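Long-range contacts in amino acid amide racemase (Ochrobactrum anthropi, PDB 6GIO), which is a pyridoxal-5'-phosphate-dependent enzyme of the class-III aminotransferase family: residues L234-E239 / M262-K267; R96-N101 / H251-E256. One frame throughout, in Å; residues are numbered along the deposited sequence.

Contact 1: residues L234-E239 / M262-K267; sequences LVVVDE and MVVFGK. With PLP (pyridoxal-5'-phosphate), chain G.
Val236 and Val264 lie on one face of a parallel strand pair, their branches crossing with CG1 of Val236 4.0 Å from CG2 of Val264; CG2 of Val236 rests against CB of Met262. On the other face, CG1 of Val263 meets CG of Glu239 at 3.7 Å, the two chains crossing at a slant, and also lies over the rim of one face of the Phe265 ring. Glu239 bends at chi2 (-86°), taking its carboxylate on to the backbone N of Cys252 and Phe253. Four backbone bonds join the two segments, from Met262 N to Val235 O through to Glu239 N to Val264 O (2.8 Å). Beyond them a water carries the link onward, donating to Glu239 O and accepting from Gly266 N. Both C-terminal ends reach pyridoxal-5'-phosphate: Asp238 OD2 lies 2.5 Å from N1 of the cofactor, while Lys267 NZ is bonded to C4A at 1.3 Å, the internal aldimine of fold-type I enzymes. OD1 of Asp238 is held by Val240 N and OD2 also by His140. Strand 199-204 pairs with the far side of 234-238, strand 276-281 runs antiparallel beside 262-265, and helix 112-127 covers the Val236 and Val264 face.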
loop_
_atom_site.group_PDB
_atom_site.type_symbol
_atom_site.label_atom_id
_atom_site.label_comp_id
_atom_site.label_asym_id
_atom_site.label_seq_id
_atom_site.Cartn_x
_atom_site.Cartn_y
_atom_site.Cartn_z
ATOM N N LEU C 234 -19.072 -16.325 -4.350
ATOM C CA LEU C 234 -18.159 -15.815 -5.354
ATOM C C LEU C 234 -16.755 -16.438 -5.208
ATOM O O LEU C 234 -16.275 -16.699 -4.089
ATOM C CB LEU C 234 -18.087 -14.295 -5.263
ATOM C CG LEU C 234 -19.404 -13.552 -5.506
ATOM C CD1 LEU C 234 -19.247 -12.041 -5.320
ATOM C CD2 LEU C 234 -19.940 -13.884 -6.885
ATOM N N VAL C 235 -16.109 -16.658 -6.354
ATOM C CA VAL C 235 -14.883 -17.395 -6.438
ATOM C C VAL C 235 -13.752 -16.414 -6.769
ATOM O O VAL C 235 -13.785 -15.709 -7.782
ATOM C CB VAL C 235 -15.026 -18.501 -7.501
ATOM C CG1 VAL C 235 -13.741 -19.298 -7.644
ATOM C CG2 VAL C 235 -16.198 -19.418 -7.142
ATOM N N VAL C 236 -12.795 -16.335 -5.856
ATOM C CA VAL C 236 -11.766 -15.327 -5.908
ATOM C C VAL C 236 -10.472 -16.092 -6.107
ATOM O O VAL C 236 -10.141 -16.926 -5.290
ATOM C CB VAL C 236 -11.661 -14.531 -4.569
ATOM C CG1 VAL C 236 -10.550 -13.477 -4.633
ATOM C CG2 VAL C 236 -12.979 -13.877 -4.163
ATOM N N VAL C 237 -9.719 -15.787 -7.151
ATOM C CA VAL C 237 -8.383 -16.333 -7.290
ATOM C C VAL C 237 -7.305 -15.256 -7.008
ATOM O O VAL C 237 -7.290 -14.179 -7.614
ATOM C CB VAL C 237 -8.153 -16.959 -8.698
ATOM C CG1 VAL C 237 -6.726 -17.467 -8.820
ATOM C CG2 VAL C 237 -9.116 -18.111 -8.949
ATOM N N ASP C 238 -6.399 -15.580 -6.098
ATOM C CA ASP C 238 -5.209 -14.751 -5.793
ATOM C C ASP C 238 -4.064 -15.103 -6.747
ATOM O O ASP C 238 -3.414 -16.138 -6.574
ATOM C CB ASP C 238 -4.787 -15.025 -4.349
ATOM C CG ASP C 238 -3.711 -14.060 -3.855
ATOM O OD1 ASP C 238 -2.980 -13.513 -4.694
ATOM O OD2 ASP C 238 -3.598 -13.837 -2.629
ATOM N N GLU C 239 -3.824 -14.265 -7.750
ATOM C CA GLU C 239 -2.745 -14.468 -8.712
ATOM C C GLU C 239 -1.514 -13.628 -8.325
ATOM O O GLU C 239 -0.591 -13.461 -9.092
ATOM C CB GLU C 239 -3.198 -14.127 -10.125
ATOM C CG GLU C 239 -4.260 -15.084 -10.714
ATOM C CD GLU C 239 -3.679 -16.345 -11.395
ATOM O OE1 GLU C 239 -2.561 -16.241 -11.957
ATOM O OE2 GLU C 239 -4.329 -17.445 -11.389
ATOM N N MET C 262 -13.582 -13.133 -9.484
ATOM C CA MET C 262 -12.739 -12.028 -9.086
ATOM C C MET C 262 -11.320 -12.508 -9.133
ATOM O O MET C 262 -11.040 -13.620 -8.679
ATOM C CB MET C 262 -13.103 -11.551 -7.668
ATOM C CG MET C 262 -12.222 -10.416 -7.105
ATOM S SD MET C 262 -12.699 -9.748 -5.485
ATOM C CE MET C 262 -14.201 -8.868 -5.969
ATOM N N VAL C 263 -10.424 -11.661 -9.650
ATOM C CA VAL C 263 -9.013 -11.994 -9.669
ATOM C C VAL C 263 -8.224 -10.882 -9.005
ATOM O O VAL C 263 -8.512 -9.701 -9.240
ATOM C CB VAL C 263 -8.480 -12.216 -11.103
ATOM C CG1 VAL C 263 -7.023 -12.647 -11.054
ATOM C CG2 VAL C 263 -9.308 -13.261 -11.850
ATOM N N VAL C 264 -7.257 -11.268 -8.172
ATOM C CA VAL C 264 -6.403 -10.312 -7.453
ATOM C C VAL C 264 -4.993 -10.421 -8.007
ATOM O O VAL C 264 -4.429 -11.560 -8.138
ATOM C CB VAL C 264 -6.422 -10.587 -5.933
ATOM C CG1 VAL C 264 -5.573 -9.554 -5.149
ATOM C CG2 VAL C 264 -7.856 -10.600 -5.419
ATOM N N PHE C 265 -4.431 -9.259 -8.407
ATOM C CA PHE C 265 -3.101 -9.214 -8.964
ATOM C C PHE C 265 -2.152 -8.398 -8.096
ATOM O O PHE C 265 -2.578 -7.496 -7.370
ATOM C CB PHE C 265 -3.115 -8.587 -10.348
ATOM C CG PHE C 265 -3.949 -9.320 -11.373
ATOM C CD1 PHE C 265 -3.408 -10.341 -12.110
ATOM C CD2 PHE C 265 -5.234 -8.887 -11.675
ATOM C CE1 PHE C 265 -4.145 -10.968 -13.073
ATOM C CE2 PHE C 265 -5.978 -9.496 -12.676
ATOM C CZ PHE C 265 -5.436 -10.552 -13.362
ATOM N N GLY C 266 -0.862 -8.699 -8.192
ATOM C CA GLY C 266 0.129 -7.898 -7.491
ATOM C C GLY C 266 1.536 -8.259 -7.843
ATOM O O GLY C 266 1.817 -8.768 -8.920
ATOM N N LYS C 267 2.434 -7.997 -6.899
ATOM C CA LYS C 267 3.835 -8.322 -7.061
ATOM C C LYS C 267 4.344 -7.939 -8.479
ATOM O O LYS C 267 4.529 -6.751 -8.779
ATOM C CB LYS C 267 4.076 -9.783 -6.695
ATOM C CG LYS C 267 4.220 -10.029 -5.193
ATOM C CD LYS C 267 4.492 -11.509 -4.849
ATOM C CE LYS C 267 4.793 -11.751 -3.357
ATOM N NZ LYS C 267 3.618 -11.794 -2.454
HETATM N N1 PLP G . -1.353 -12.966 -1.906
HETATM C C2 PLP G . -0.395 -13.839 -2.306
HETATM C C2A PLP G . -0.720 -15.168 -2.915
HETATM C C3 PLP G . 1.044 -13.514 -2.134
HETATM O O3 PLP G . 1.978 -14.390 -2.526
HETATM C C4 PLP G . 1.443 -12.212 -1.564
HETATM C C4A PLP G . 2.889 -11.870 -1.404
HETATM C C5 PLP G . 0.299 -11.318 -1.168
HETATM C C6 PLP G . -1.027 -11.761 -1.365
HETATM C C5A PLP G . 0.585 -9.977 -0.511
HETATM O O4P PLP G . 1.452 -9.112 -1.255
HETATM P P PLP G . 2.252 -7.929 -0.540
HETATM O O1P PLP G . 2.566 -7.031 -1.696
HETATM O O2P PLP G . 3.488 -8.547 0.088
HETATM O O3P PLP G . 1.269 -7.301 0.438
HETATM O O HOH W 1 -0.120 -10.786 -10.111
#

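Contact 2: residues R96-N101 / H251-E256; sequences RITPGN and HCFQHE
The imidazole of His251 reaches across to the last turn of helix 85-97, where its NE2 donates to Ile97 O at 2.9 Å. The oxygen lies near the ring plane and the N-H points at it fairly straight (157°), yet the nitrogen approaches from well above the carbonyl plane. Around this bond the packing is close. Thr98 crosses the imidazole at about a right angle, with OG1 3.5 Å from His251 NE2; that hydroxyl is hydrogen-bonded to Leu94 O in the helix that Thr98 follows. With OG1 beside the backbone N (chi1 -53°), CG2 falls opposite that N and is directed at the edge of the Phe253 ring, near its plane. The histidine directly precedes a short 3-10 segment that begins at Cys252, in the long connection between strands 234-238 and 262-265 of the cofactor-binding domain of this fold-type I enzyme. Gln254 N bonds to His251 O in that turn, and the extended Gln254 side chain places OE1 where it accepts from His251 N at 3.1 Å. Toward solvent the fit is looser: exposed Pro99 offers CD to CD2 of His251 at 3.9 Å and to CZ of Phe253 at 4.2 Å. Partly exposed Gln254 merely brushes this proline, NE2 lying 4.1 Å from Pro99 CG. On the inner side Thr98 and Phe253 both rest on Val263 of strand 262-265.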
loop_
_atom_site.group_PDB
_atom_site.type_symbol
_atom_site.label_atom_id
_atom_site.label_comp_id
_atom_site.label_asym_id
_atom_site.label_seq_id
_atom_site.Cartn_x
_atom_site.Cartn_y
_atom_site.Cartn_z
ATOM N N ARG C 96 -8.980 -6.900 -20.947
ATOM C CA ARG C 96 -8.723 -7.622 -22.162
ATOM C C ARG C 96 -7.980 -8.943 -21.912
ATOM O O ARG C 96 -8.341 -9.939 -22.487
ATOM C CB ARG C 96 -7.911 -6.723 -23.121
ATOM C CG ARG C 96 -7.616 -7.306 -24.500
ATOM C CD ARG C 96 -6.794 -6.339 -25.374
ATOM N NE ARG C 96 -5.650 -5.783 -24.639
ATOM C CZ ARG C 96 -4.444 -6.351 -24.534
ATOM N NH1 ARG C 96 -4.166 -7.507 -25.144
ATOM N NH2 ARG C 96 -3.503 -5.751 -23.815
ATOM N N ILE C 97 -6.934 -8.956 -21.077
ATOM C CA ILE C 97 -6.174 -10.196 -20.890
ATOM C C ILE C 97 -6.774 -11.200 -19.898
ATOM O O ILE C 97 -6.274 -12.307 -19.749
ATOM C CB ILE C 97 -4.690 -9.932 -20.510
ATOM C CG1 ILE C 97 -4.531 -9.432 -19.084
ATOM C CG2 ILE C 97 -4.053 -8.992 -21.514
ATOM C CD1 ILE C 97 -3.106 -9.579 -18.536
ATOM N N THR C 98 -7.817 -10.820 -19.176
ATOM C CA THR C 98 -8.352 -11.710 -18.186
ATOM C C THR C 98 -9.708 -12.173 -18.702
ATOM O O THR C 98 -10.586 -11.376 -18.931
ATOM C CB THR C 98 -8.475 -11.037 -16.795
ATOM O OG1 THR C 98 -7.209 -10.448 -16.414
ATOM C CG2 THR C 98 -8.880 -12.066 -15.738
ATOM N N PRO C 99 -9.879 -13.481 -18.903
ATOM C CA PRO C 99 -11.213 -13.897 -19.354
ATOM C C PRO C 99 -12.276 -13.578 -18.307
ATOM O O PRO C 99 -11.998 -13.519 -17.097
ATOM C CB PRO C 99 -11.074 -15.402 -19.527
ATOM C CG PRO C 99 -9.995 -15.795 -18.562
ATOM C CD PRO C 99 -9.039 -14.623 -18.501
ATOM N N GLY C 100 -13.487 -13.372 -18.774
ATOM C CA GLY C 100 -14.544 -12.904 -17.918
ATOM C C GLY C 100 -15.792 -12.629 -18.724
ATOM O O GLY C 100 -15.723 -12.456 -19.930
ATOM N N ASN C 101 -16.922 -12.618 -18.042
ATOM C CA ASN C 101 -18.229 -12.387 -18.701
ATOM C C ASN C 101 -18.943 -11.206 -18.040
ATOM O O ASN C 101 -18.703 -10.972 -16.874
ATOM C CB ASN C 101 -19.069 -13.654 -18.662
ATOM C CG ASN C 101 -18.530 -14.725 -19.578
ATOM O OD1 ASN C 101 -18.448 -15.877 -19.187
ATOM N ND2 ASN C 101 -18.141 -14.349 -20.781
ATOM N N HIS C 251 -2.473 -16.630 -16.856
ATOM C CA HIS C 251 -2.939 -16.765 -15.465
ATOM C C HIS C 251 -2.826 -18.191 -14.971
ATOM O O HIS C 251 -3.258 -19.136 -15.656
ATOM C CB HIS C 251 -4.388 -16.319 -15.339
ATOM C CG HIS C 251 -4.663 -15.000 -15.971
ATOM N ND1 HIS C 251 -4.151 -13.819 -15.470
ATOM C CD2 HIS C 251 -5.410 -14.670 -17.057
ATOM C CE1 HIS C 251 -4.553 -12.823 -16.240
ATOM N NE2 HIS C 251 -5.316 -13.311 -17.209
ATOM N N CYS C 252 -2.260 -18.359 -13.775
ATOM C CA CYS C 252 -2.098 -19.697 -13.256
ATOM C C CYS C 252 -3.421 -20.427 -13.160
ATOM O O CYS C 252 -3.451 -21.612 -13.249
ATOM C CB CYS C 252 -1.408 -19.710 -11.907
ATOM S SG CYS C 252 -1.072 -21.391 -11.299
ATOM N N PHE C 253 -4.521 -19.729 -12.933
ATOM C CA PHE C 253 -5.813 -20.445 -12.812
ATOM C C PHE C 253 -6.258 -21.087 -14.115
ATOM O O PHE C 253 -7.137 -21.987 -14.098
ATOM C CB PHE C 253 -6.910 -19.536 -12.261
ATOM C CG PHE C 253 -7.341 -18.436 -13.184
ATOM C CD1 PHE C 253 -8.305 -18.668 -14.171
ATOM C CD2 PHE C 253 -6.881 -17.127 -13.010
ATOM C CE1 PHE C 253 -8.742 -17.641 -14.985
ATOM C CE2 PHE C 253 -7.357 -16.082 -13.808
ATOM C CZ PHE C 253 -8.275 -16.344 -14.795
ATOM N N GLN C 254 -5.676 -20.662 -15.238
ATOM C CA GLN C 254 -6.046 -21.262 -16.526
ATOM C C GLN C 254 -5.539 -22.706 -16.666
ATOM O O GLN C 254 -6.020 -23.428 -17.520
ATOM C CB GLN C 254 -5.562 -20.410 -17.718
ATOM C CG GLN C 254 -6.213 -19.056 -17.805
ATOM C CD GLN C 254 -5.649 -18.146 -18.864
ATOM O OE1 GLN C 254 -4.458 -17.811 -18.867
ATOM N NE2 GLN C 254 -6.543 -17.645 -19.718
ATOM N N HIS C 255 -4.571 -23.115 -15.833
ATOM C CA HIS C 255 -4.164 -24.502 -15.745
ATOM C C HIS C 255 -5.250 -25.374 -15.061
ATOM O O HIS C 255 -5.232 -26.576 -15.190
ATOM C CB HIS C 255 -2.873 -24.645 -14.902
ATOM C CG HIS C 255 -1.664 -24.037 -15.528
ATOM N ND1 HIS C 255 -1.015 -24.607 -16.604
ATOM C CD2 HIS C 255 -0.980 -22.907 -15.229
ATOM C CE1 HIS C 255 0.007 -23.843 -16.945
ATOM N NE2 HIS C 255 0.053 -22.809 -16.126
ATOM N N GLU C 256 -6.133 -24.761 -14.272
ATOM C CA GLU C 256 -6.954 -25.481 -13.295
ATOM C C GLU C 256 -8.433 -25.489 -13.650
ATOM O O GLU C 256 -9.229 -25.941 -12.832
ATOM C CB GLU C 256 -6.779 -24.864 -11.910
ATOM C CG GLU C 256 -5.357 -24.950 -11.357
ATOM C CD GLU C 256 -4.998 -26.334 -10.886
ATOM O OE1 GLU C 256 -5.920 -27.190 -10.780
ATOM O OE2 GLU C 256 -3.790 -26.564 -10.622
#

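From the N terminus, the chain first supplies 96-101, at the end of helix 85-97, and much later strand segment 234-239. Residues 251-256 then return to the first of these, closing contact 2 over 149 intervening residues, before 262-267 pairs with 234-239 and closes contact 1 over only 22. The segments alternate, so the two closures cross instead of nesting. Their centres are about 10 Å apart, and they meet directly, through Glu239 on the 251-256 side and through Phe265, which packs on Thr98. Together they join the end of helix 85-97 and the connection between the strands to the central sheet.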